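Local structure of acetyltransferase, GNAT family (Colwellia psychrerythraea, 3IWG) at residues Y185-R198 / D209-I223. The protein probably transfers an acyl group, such as acetyl from acetyl-coenzyme A, to a substrate not yet identified. Numbering follows the deposited sequence.
Sequences YWHKGKLLAAGECR and DLGMIVAQSNRGQGI. With SO4 (sulfate ion), chain C.
E196 OE1, on the strand facing G211, is gripped by two nitrogens of R198. R198 NE donates to E196 OE1 over 2.8 Å, nearly along the C-O axis. R198 NH1 meets the same oxygen from above the carboxylate plane. Y172 OH is a further hydrogen-bond partner of E196 OE1. The third guanidinium nitrogen reaches across the hairpin: R198 NH2 lies 3.4 Å from D209 OD2, a long salt bridge. D209 OD2 lies at the guanidinium edge, while D209 O sits over one face; the guanidinium and carboxylate planes stand 88° apart. R198 NH1 passes 3.8 Å from G211 CA, where a side chain would collide with it. With an alanine in place of R198, the E196 and D209 carboxylates would probably lose the positive charge they share.

Strands 193-198 and 209-214 run antiparallel. Paired backbone bonds join A194 with I213, E196 with G211, and R198 with D209. A215 N to L192 O, 2.8 Å, continues the ladder. L192 and A193 both face Y185 in a classic beta bulge. At this end I223 closes in: I223 CG2 is 3.9 Å from A193 CB and also meets the Y185 ring. I223 CG2 is anti to the backbone N, while the other branch, CG1, carries CD1 to L192 CB.

Beyond the strand, the 215-222 loop holds a sulfate, probably from the crystallisation liquor. R219 NH1 donates to SO4 O2 over 2.7 Å, and G220 N to SO4 O1 over 2.8 Å. A224 N, at the start of helix 223-237, also binds it. R219-x-x-G222-x-A224 fits the Q/R-x-x-G-x-G/A motif, consistent with the GNAT pyrophosphate-binding loop for acetyl-coenzyme A, with the sulfate probably marking a phosphate position.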
ATOM      1  N   TYR A 185      16.346 -11.151  -6.768  1.00 20.98           N
ATOM      2  CA  TYR A 185      17.468 -11.890  -7.302  1.00 20.80           C
ATOM      3  C   TYR A 185      18.466 -10.848  -7.755  1.00 21.04           C
ATOM      4  O   TYR A 185      18.192 -10.065  -8.655  1.00 21.07           O
ATOM      5  CB  TYR A 185      17.007 -12.791  -8.448  1.00 21.26           C
ATOM      6  CG  TYR A 185      18.062 -13.624  -9.138  1.00 20.02           C
ATOM      7  CD1 TYR A 185      18.982 -14.377  -8.412  1.00 21.17           C
ATOM      8  CD2 TYR A 185      18.094 -13.714 -10.527  1.00 18.88           C
ATOM      9  CE1 TYR A 185      19.926 -15.170  -9.053  1.00 19.99           C
ATOM     10  CE2 TYR A 185      19.053 -14.482 -11.190  1.00 18.15           C
ATOM     11  CZ  TYR A 185      19.958 -15.207 -10.455  1.00 20.78           C
ATOM     12  OH  TYR A 185      20.868 -15.992 -11.103  1.00 19.38           O
ATOM     13  N   TRP A 186      19.615 -10.855  -7.084  1.00 21.81           N
ATOM     14  CA  TRP A 186      20.587  -9.771  -7.096  1.00 22.30           C
ATOM     15  C   TRP A 186      21.869 -10.194  -7.749  1.00 22.42           C
ATOM     16  O   TRP A 186      22.296 -11.361  -7.686  1.00 22.06           O
ATOM     17  CB  TRP A 186      20.951  -9.354  -5.651  1.00 22.26           C
ATOM     18  CG  TRP A 186      19.828  -8.750  -4.892  1.00 23.24           C
ATOM     19  CD1 TRP A 186      18.904  -9.397  -4.151  1.00 25.01           C
ATOM     20  CD2 TRP A 186      19.523  -7.372  -4.800  1.00 25.18           C
ATOM     21  NE1 TRP A 186      18.040  -8.506  -3.586  1.00 25.35           N
ATOM     22  CE2 TRP A 186      18.400  -7.247  -3.976  1.00 26.31           C
ATOM     23  CE3 TRP A 186      20.112  -6.217  -5.315  1.00 27.22           C
ATOM     24  CZ2 TRP A 186      17.835  -6.007  -3.664  1.00 27.31           C
ATOM     25  CZ3 TRP A 186      19.562  -4.979  -4.984  1.00 27.60           C
ATOM     26  CH2 TRP A 186      18.440  -4.890  -4.180  1.00 27.12           C
ATOM     27  N   HIS A 187      22.510  -9.225  -8.358  1.00 23.54           N
ATOM     28  CA  HIS A 187      23.849  -9.419  -8.833  1.00 24.30           C
ATOM     29  C   HIS A 187      24.564  -8.114  -8.767  1.00 25.66           C
ATOM     30  O   HIS A 187      24.087  -7.120  -9.323  1.00 25.05           O
ATOM     31  CB  HIS A 187      23.828  -9.900 -10.262  1.00 24.21           C
ATOM     32  CG  HIS A 187      25.186 -10.084 -10.841  1.00 23.45           C
ATOM     33  ND1 HIS A 187      25.537  -9.567 -12.062  1.00 25.66           N
ATOM     34  CD2 HIS A 187      26.289 -10.705 -10.355  1.00 23.80           C
ATOM     35  CE1 HIS A 187      26.795  -9.883 -12.321  1.00 26.31           C
ATOM     36  NE2 HIS A 187      27.275 -10.571 -11.296  1.00 24.60           N
ATOM     37  N   LYS A 188      25.713  -8.127  -8.098  1.00 28.34           N
ATOM     38  CA  LYS A 188      26.614  -6.952  -7.998  1.00 29.94           C
ATOM     39  C   LYS A 188      25.867  -5.697  -7.526  1.00 30.23           C
ATOM     40  O   LYS A 188      25.963  -4.651  -8.151  1.00 30.33           O
ATOM     41  CB  LYS A 188      27.311  -6.705  -9.340  1.00 30.39           C
ATOM     42  CG  LYS A 188      28.530  -7.643  -9.581  1.00 33.20           C
ATOM     43  CD  LYS A 188      29.258  -7.387 -10.969  1.00 35.62           C
ATOM     44  CE  LYS A 188      30.669  -8.093 -10.999  1.00 38.16           C
ATOM     45  NZ  LYS A 188      31.363  -7.997 -12.344  1.00 40.10           N
ATOM     46  N   GLY A 189      25.089  -5.829  -6.444  1.00 30.19           N
ATOM     47  CA  GLY A 189      24.260  -4.732  -5.962  1.00 30.57           C
ATOM     48  C   GLY A 189      23.031  -4.342  -6.800  1.00 30.99           C
ATOM     49  O   GLY A 189      22.353  -3.367  -6.485  1.00 31.13           O
ATOM     50  N   LYS A 190      22.709  -5.082  -7.856  1.00 30.97           N
ATOM     51  CA  LYS A 190      21.521  -4.753  -8.672  1.00 31.04           C
ATOM     52  C   LYS A 190      20.523  -5.919  -8.798  1.00 29.08           C
ATOM     53  O   LYS A 190      20.879  -7.101  -8.694  1.00 27.91           O
ATOM     54  CB  LYS A 190      21.958  -4.260 -10.069  1.00 32.42           C
ATOM     55  CG  LYS A 190      22.409  -2.800 -10.102  1.00 36.61           C
ATOM     56  CD  LYS A 190      23.241  -2.490 -11.363  1.00 42.59           C
ATOM     57  CE  LYS A 190      23.689  -0.991 -11.391  1.00 47.50           C
ATOM     58  NZ  LYS A 190      22.581  -0.058 -11.915  1.00 50.91           N
ATOM     59  N   LEU A 191      19.270  -5.542  -9.021  1.00 27.18           N
ATOM     60  CA  LEU A 191      18.163  -6.466  -9.088  1.00 25.91           C
ATOM     61  C   LEU A 191      18.099  -7.055 -10.489  1.00 24.78           C
ATOM     62  O   LEU A 191      17.959  -6.311 -11.435  1.00 25.10           O
ATOM     63  CB  LEU A 191      16.847  -5.738  -8.777  1.00 25.54           C
ATOM     64  CG  LEU A 191      16.414  -5.813  -7.318  1.00 26.31           C
ATOM     65  CD1 LEU A 191      15.112  -5.034  -7.114  1.00 25.20           C
ATOM     66  CD2 LEU A 191      16.248  -7.313  -6.858  1.00 25.59           C
ATOM     67  N   LEU A 192      18.215  -8.376 -10.627  1.00 22.84           N
ATOM     68  CA  LEU A 192      17.944  -9.015 -11.902  1.00 21.41           C
ATOM     69  C   LEU A 192      16.455  -9.372 -12.023  1.00 20.55           C
ATOM     70  O   LEU A 192      15.925  -9.448 -13.130  1.00 20.74           O
ATOM     71  CB  LEU A 192      18.806 -10.248 -12.080  1.00 21.11           C
ATOM     72  CG  LEU A 192      20.302  -9.981 -12.223  1.00 21.60           C
ATOM     73  CD1 LEU A 192      21.087 -11.262 -12.384  1.00 19.38           C
ATOM     74  CD2 LEU A 192      20.584  -9.022 -13.386  1.00 20.36           C
ATOM     75  N   ALA A 193      15.779  -9.592 -10.901  1.00 18.78           N
ATOM     76  CA  ALA A 193      14.368  -9.897 -10.942  1.00 18.50           C
ATOM     77  C   ALA A 193      13.761  -9.734  -9.574  1.00 18.20           C
ATOM     78  O   ALA A 193      14.469  -9.816  -8.594  1.00 17.98           O
ATOM     79  CB  ALA A 193      14.147 -11.341 -11.424  1.00 16.93           C
ATOM     80  N   ALA A 194      12.435  -9.605  -9.529  1.00 18.78           N
ATOM     81  CA  ALA A 194      11.680  -9.527  -8.270  1.00 19.87           C
ATOM     82  C   ALA A 194      10.648 -10.624  -8.298  1.00 20.30           C
ATOM     83  O   ALA A 194       9.973 -10.765  -9.304  1.00 21.91           O
ATOM     84  CB  ALA A 194      10.947  -8.179  -8.177  1.00 19.46           C
ATOM     85  N   GLY A 195      10.463 -11.342  -7.200  1.00 20.17           N
ATOM     86  CA  GLY A 195       9.476 -12.399  -7.148  1.00 20.32           C
ATOM     87  C   GLY A 195       8.549 -12.200  -5.977  1.00 21.27           C
ATOM     88  O   GLY A 195       8.979 -11.729  -4.911  1.00 21.64           O
ATOM     89  N   GLU A 196       7.294 -12.598  -6.171  1.00 22.16           N
ATOM     90  CA  GLU A 196       6.237 -12.547  -5.162  1.00 22.88           C
ATOM     91  C   GLU A 196       5.645 -13.944  -4.917  1.00 22.94           C
ATOM     92  O   GLU A 196       5.323 -14.652  -5.862  1.00 24.53           O
ATOM     93  CB  GLU A 196       5.116 -11.619  -5.619  1.00 22.30           C
ATOM     94  CG  GLU A 196       5.622 -10.257  -6.035  1.00 23.91           C
ATOM     95  CD  GLU A 196       4.521  -9.238  -6.417  1.00 26.80           C
ATOM     96  OE1 GLU A 196       3.305  -9.519  -6.274  1.00 29.76           O
ATOM     97  OE2 GLU A 196       4.890  -8.130  -6.863  1.00 30.04           O
ATOM     98  N   CYS A 197       5.539 -14.333  -3.653  1.00 22.89           N
ATOM     99  CA  CYS A 197       4.920 -15.558  -3.251  1.00 23.59           C
ATOM    100  C   CYS A 197       3.840 -15.198  -2.221  1.00 24.26           C
ATOM    101  O   CYS A 197       4.120 -15.150  -1.018  1.00 23.30           O
ATOM    102  CB  CYS A 197       5.970 -16.458  -2.626  1.00 23.59           C
ATOM    103  SG  CYS A 197       5.382 -18.091  -2.105  1.00 26.31           S
ATOM    104  N   ARG A 198       2.623 -14.940  -2.700  1.00 23.89           N
ATOM    105  CA  ARG A 198       1.623 -14.315  -1.855  1.00 24.62           C
ATOM    106  C   ARG A 198       0.670 -15.297  -1.276  1.00 24.12           C
ATOM    107  O   ARG A 198       0.138 -16.134  -1.985  1.00 23.78           O
ATOM    108  CB  ARG A 198       0.763 -13.392  -2.664  1.00 25.53           C
ATOM    109  CG  ARG A 198       1.487 -12.261  -3.430  1.00 27.17           C
ATOM    110  CD  ARG A 198       0.434 -11.670  -4.412  1.00 31.43           C
ATOM    111  NE  ARG A 198       1.135 -11.197  -5.555  1.00 38.85           N
ATOM    112  CZ  ARG A 198       1.019 -11.606  -6.807  1.00 38.89           C
ATOM    113  NH1 ARG A 198       1.825 -11.028  -7.698  1.00 42.27           N
ATOM    114  NH2 ARG A 198       0.095 -12.461  -7.191  1.00 40.96           N
ATOM    115  N   ASP A 209       0.028 -17.498  -4.612  1.00 24.36           N
ATOM    116  CA  ASP A 209      -0.152 -16.875  -5.901  1.00 24.70           C
ATOM    117  C   ASP A 209       1.171 -16.163  -6.234  1.00 24.73           C
ATOM    118  O   ASP A 209       1.577 -15.242  -5.518  1.00 24.79           O
ATOM    119  CB  ASP A 209      -1.296 -15.880  -5.771  1.00 24.79           C
ATOM    120  CG  ASP A 209      -1.774 -15.282  -7.102  1.00 28.13           C
ATOM    121  OD1 ASP A 209      -1.348 -15.669  -8.224  1.00 33.87           O
ATOM    122  OD2 ASP A 209      -2.648 -14.397  -7.009  1.00 30.91           O
ATOM    123  N   LEU A 210       1.836 -16.592  -7.308  1.00 24.19           N
ATOM    124  CA  LEU A 210       3.163 -16.107  -7.646  1.00 24.90           C
ATOM    125  C   LEU A 210       3.161 -15.027  -8.728  1.00 25.72           C
ATOM    126  O   LEU A 210       2.341 -15.029  -9.621  1.00 26.78           O
ATOM    127  CB  LEU A 210       4.038 -17.271  -8.110  1.00 24.43           C
ATOM    128  CG  LEU A 210       3.940 -18.528  -7.262  1.00 23.38           C
ATOM    129  CD1 LEU A 210       4.871 -19.643  -7.782  1.00 17.09           C
ATOM    130  CD2 LEU A 210       4.178 -18.243  -5.763  1.00 20.11           C
ATOM    131  N   GLY A 211       4.086 -14.090  -8.623  1.00 26.71           N
ATOM    132  CA  GLY A 211       4.347 -13.108  -9.686  1.00 26.70           C
ATOM    133  C   GLY A 211       5.837 -12.868  -9.786  1.00 26.82           C
ATOM    134  O   GLY A 211       6.580 -13.143  -8.850  1.00 26.01           O
HETATM  135  N   MSE A 212       6.280 -12.410 -10.940  1.00 27.93           N
HETATM  136  CA  MSE A 212       7.662 -12.036 -11.128  1.00 29.43           C
HETATM  137  C   MSE A 212       7.811 -10.882 -12.130  1.00 28.22           C
HETATM  138  O   MSE A 212       6.966 -10.672 -13.003  1.00 27.89           O
HETATM  139  CB  MSE A 212       8.549 -13.164 -11.654  1.00 30.83           C
HETATM  140  CG  MSE A 212       7.929 -14.500 -11.896  1.00 37.80           C
HETATM  141 SE   MSE A 212       7.111 -14.710 -13.618  0.60 45.36          SE
HETATM  142  CE  MSE A 212       5.282 -14.227 -13.308  1.00 43.90           C
ATOM    143  N   ILE A 213       8.924 -10.160 -11.969  1.00 26.82           N
ATOM    144  CA  ILE A 213       9.389  -9.203 -12.942  1.00 25.68           C
ATOM    145  C   ILE A 213      10.862  -9.446 -13.211  1.00 23.70           C
ATOM    146  O   ILE A 213      11.680  -9.436 -12.293  1.00 22.38           O
ATOM    147  CB  ILE A 213       9.270  -7.730 -12.405  1.00 25.91           C
ATOM    148  CG1 ILE A 213       7.847  -7.374 -11.956  1.00 25.54           C
ATOM    149  CG2 ILE A 213       9.764  -6.781 -13.464  1.00 23.21           C
ATOM    150  CD1 ILE A 213       7.767  -5.932 -11.144  1.00 24.59           C
ATOM    151  N   VAL A 214      11.195  -9.638 -14.475  1.00 23.25           N
ATOM    152  CA  VAL A 214      12.586  -9.821 -14.880  1.00 23.14           C
ATOM    153  C   VAL A 214      13.066  -8.520 -15.396  1.00 22.06           C
ATOM    154  O   VAL A 214      12.326  -7.866 -16.112  1.00 23.05           O
ATOM    155  CB  VAL A 214      12.739 -10.865 -16.013  1.00 22.95           C
ATOM    156  CG1 VAL A 214      14.191 -10.901 -16.526  1.00 20.88           C
ATOM    157  CG2 VAL A 214      12.296 -12.186 -15.541  1.00 24.65           C
ATOM    158  N   ALA A 215      14.278  -8.137 -15.044  1.00 21.44           N
ATOM    159  CA  ALA A 215      14.832  -6.878 -15.566  1.00 22.03           C
ATOM    160  C   ALA A 215      14.781  -6.910 -17.088  1.00 21.89           C
ATOM    161  O   ALA A 215      15.151  -7.906 -17.726  1.00 20.90           O
ATOM    162  CB  ALA A 215      16.257  -6.650 -15.117  1.00 21.64           C
ATOM    163  N   GLN A 216      14.300  -5.816 -17.654  1.00 22.43           N
ATOM    164  CA  GLN A 216      14.180  -5.689 -19.109  1.00 23.36           C
ATOM    165  C   GLN A 216      15.545  -5.774 -19.785  1.00 22.30           C
ATOM    166  O   GLN A 216      15.620  -6.054 -20.956  1.00 22.68           O
ATOM    167  CB  GLN A 216      13.482  -4.373 -19.481  1.00 23.47           C
ATOM    168  CG  GLN A 216      12.879  -4.296 -20.885  1.00 26.30           C
ATOM    169  CD  GLN A 216      12.173  -5.629 -21.368  1.00 31.33           C
ATOM    170  OE1 GLN A 216      11.371  -6.245 -20.629  1.00 28.84           O
ATOM    171  NE2 GLN A 216      12.509  -6.067 -22.617  1.00 29.91           N
ATOM    172  N   SER A 217      16.609  -5.544 -19.028  1.00 22.47           N
ATOM    173  CA  SER A 217      17.990  -5.712 -19.526  1.00 23.17           C
ATOM    174  C   SER A 217      18.496  -7.172 -19.584  1.00 22.64           C
ATOM    175  O   SER A 217      19.624  -7.415 -19.991  1.00 24.05           O
ATOM    176  CB  SER A 217      18.948  -4.903 -18.656  1.00 22.14           C
ATOM    177  OG  SER A 217      18.807  -5.302 -17.324  1.00 24.40           O
ATOM    178  N   ASN A 218      17.676  -8.117 -19.151  1.00 21.52           N
ATOM    179  CA  ASN A 218      18.083  -9.507 -18.984  1.00 20.67           C
ATOM    180  C   ASN A 218      16.973 -10.469 -19.422  1.00 19.31           C
ATOM    181  O   ASN A 218      16.824 -11.536 -18.871  1.00 18.79           O
ATOM    182  CB  ASN A 218      18.478  -9.760 -17.514  1.00 19.94           C
ATOM    183  CG  ASN A 218      19.774  -9.065 -17.135  1.00 20.37           C
ATOM    184  OD1 ASN A 218      20.868  -9.659 -17.192  1.00 20.19           O
ATOM    185  ND2 ASN A 218      19.670  -7.803 -16.779  1.00 17.26           N
ATOM    186  N   ARG A 219      16.206 -10.075 -20.428  1.00 17.94           N
ATOM    187  CA  ARG A 219      15.236 -10.975 -21.020  1.00 17.34           C
ATOM    188  C   ARG A 219      15.952 -12.022 -21.855  1.00 16.04           C
ATOM    189  O   ARG A 219      17.022 -11.769 -22.428  1.00 14.79           O
ATOM    190  CB  ARG A 219      14.200 -10.210 -21.874  1.00 17.12           C
ATOM    191  CG  ARG A 219      13.562  -8.971 -21.124  1.00 19.08           C
ATOM    192  CD  ARG A 219      13.028  -9.312 -19.730  1.00 21.66           C
ATOM    193  NE  ARG A 219      12.070 -10.411 -19.769  1.00 21.99           N
ATOM    194  CZ  ARG A 219      10.769 -10.302 -20.023  1.00 25.96           C
ATOM    195  NH1 ARG A 219      10.004 -11.397 -20.012  1.00 26.28           N
ATOM    196  NH2 ARG A 219      10.202  -9.112 -20.232  1.00 27.78           N
ATOM    197  N   GLY A 220      15.333 -13.185 -21.950  1.00 15.10           N
ATOM    198  CA  GLY A 220      15.826 -14.241 -22.833  1.00 14.95           C
ATOM    199  C   GLY A 220      17.042 -14.985 -22.282  1.00 14.83           C
ATOM    200  O   GLY A 220      17.765 -15.617 -23.038  1.00 14.37           O
ATOM    201  N   GLN A 221      17.270 -14.856 -20.978  1.00 14.82           N
ATOM    202  CA  GLN A 221      18.356 -15.500 -20.265  1.00 15.77           C
ATOM    203  C   GLN A 221      17.875 -16.544 -19.257  1.00 16.01           C
ATOM    204  O   GLN A 221      18.651 -17.001 -18.433  1.00 15.99           O
ATOM    205  CB  GLN A 221      19.163 -14.432 -19.523  1.00 15.31           C
ATOM    206  CG  GLN A 221      19.648 -13.371 -20.465  1.00 17.98           C
ATOM    207  CD  GLN A 221      20.530 -12.322 -19.835  1.00 16.44           C
ATOM    208  OE1 GLN A 221      21.172 -11.531 -20.537  1.00 17.07           O
ATOM    209  NE2 GLN A 221      20.596 -12.330 -18.551  1.00 12.57           N
ATOM    210  N   GLY A 222      16.588 -16.881 -19.297  1.00 16.53           N
ATOM    211  CA  GLY A 222      16.039 -17.966 -18.505  1.00 16.91           C
ATOM    212  C   GLY A 222      15.688 -17.598 -17.088  1.00 17.89           C
ATOM    213  O   GLY A 222      15.329 -18.450 -16.291  1.00 18.61           O
ATOM    214  N   ILE A 223      15.717 -16.311 -16.782  1.00 18.60           N
ATOM    215  CA  ILE A 223      15.637 -15.893 -15.406  1.00 18.06           C
ATOM    216  C   ILE A 223      14.263 -16.141 -14.864  1.00 18.84           C
ATOM    217  O   ILE A 223      14.153 -16.633 -13.739  1.00 20.36           O
ATOM    218  CB  ILE A 223      16.039 -14.458 -15.243  1.00 18.33           C
ATOM    219  CG1 ILE A 223      17.520 -14.297 -15.647  1.00 17.33           C
ATOM    220  CG2 ILE A 223      15.793 -13.981 -13.783  1.00 18.03           C
ATOM    221  CD1 ILE A 223      18.160 -12.936 -15.306  1.00 15.96           C
TER
HETATM  222  S   SO4 C 501      12.364 -14.243 -19.442  1.00 38.18           S
HETATM  223  O1  SO4 C 501      13.124 -13.295 -20.263  1.00 35.79           O
HETATM  224  O2  SO4 C 501      11.005 -13.758 -19.168  1.00 35.15           O
HETATM  225  O3  SO4 C 501      13.137 -14.442 -18.244  1.00 32.14           O
HETATM  226  O4  SO4 C 501      12.136 -15.546 -20.116  1.00 34.38           O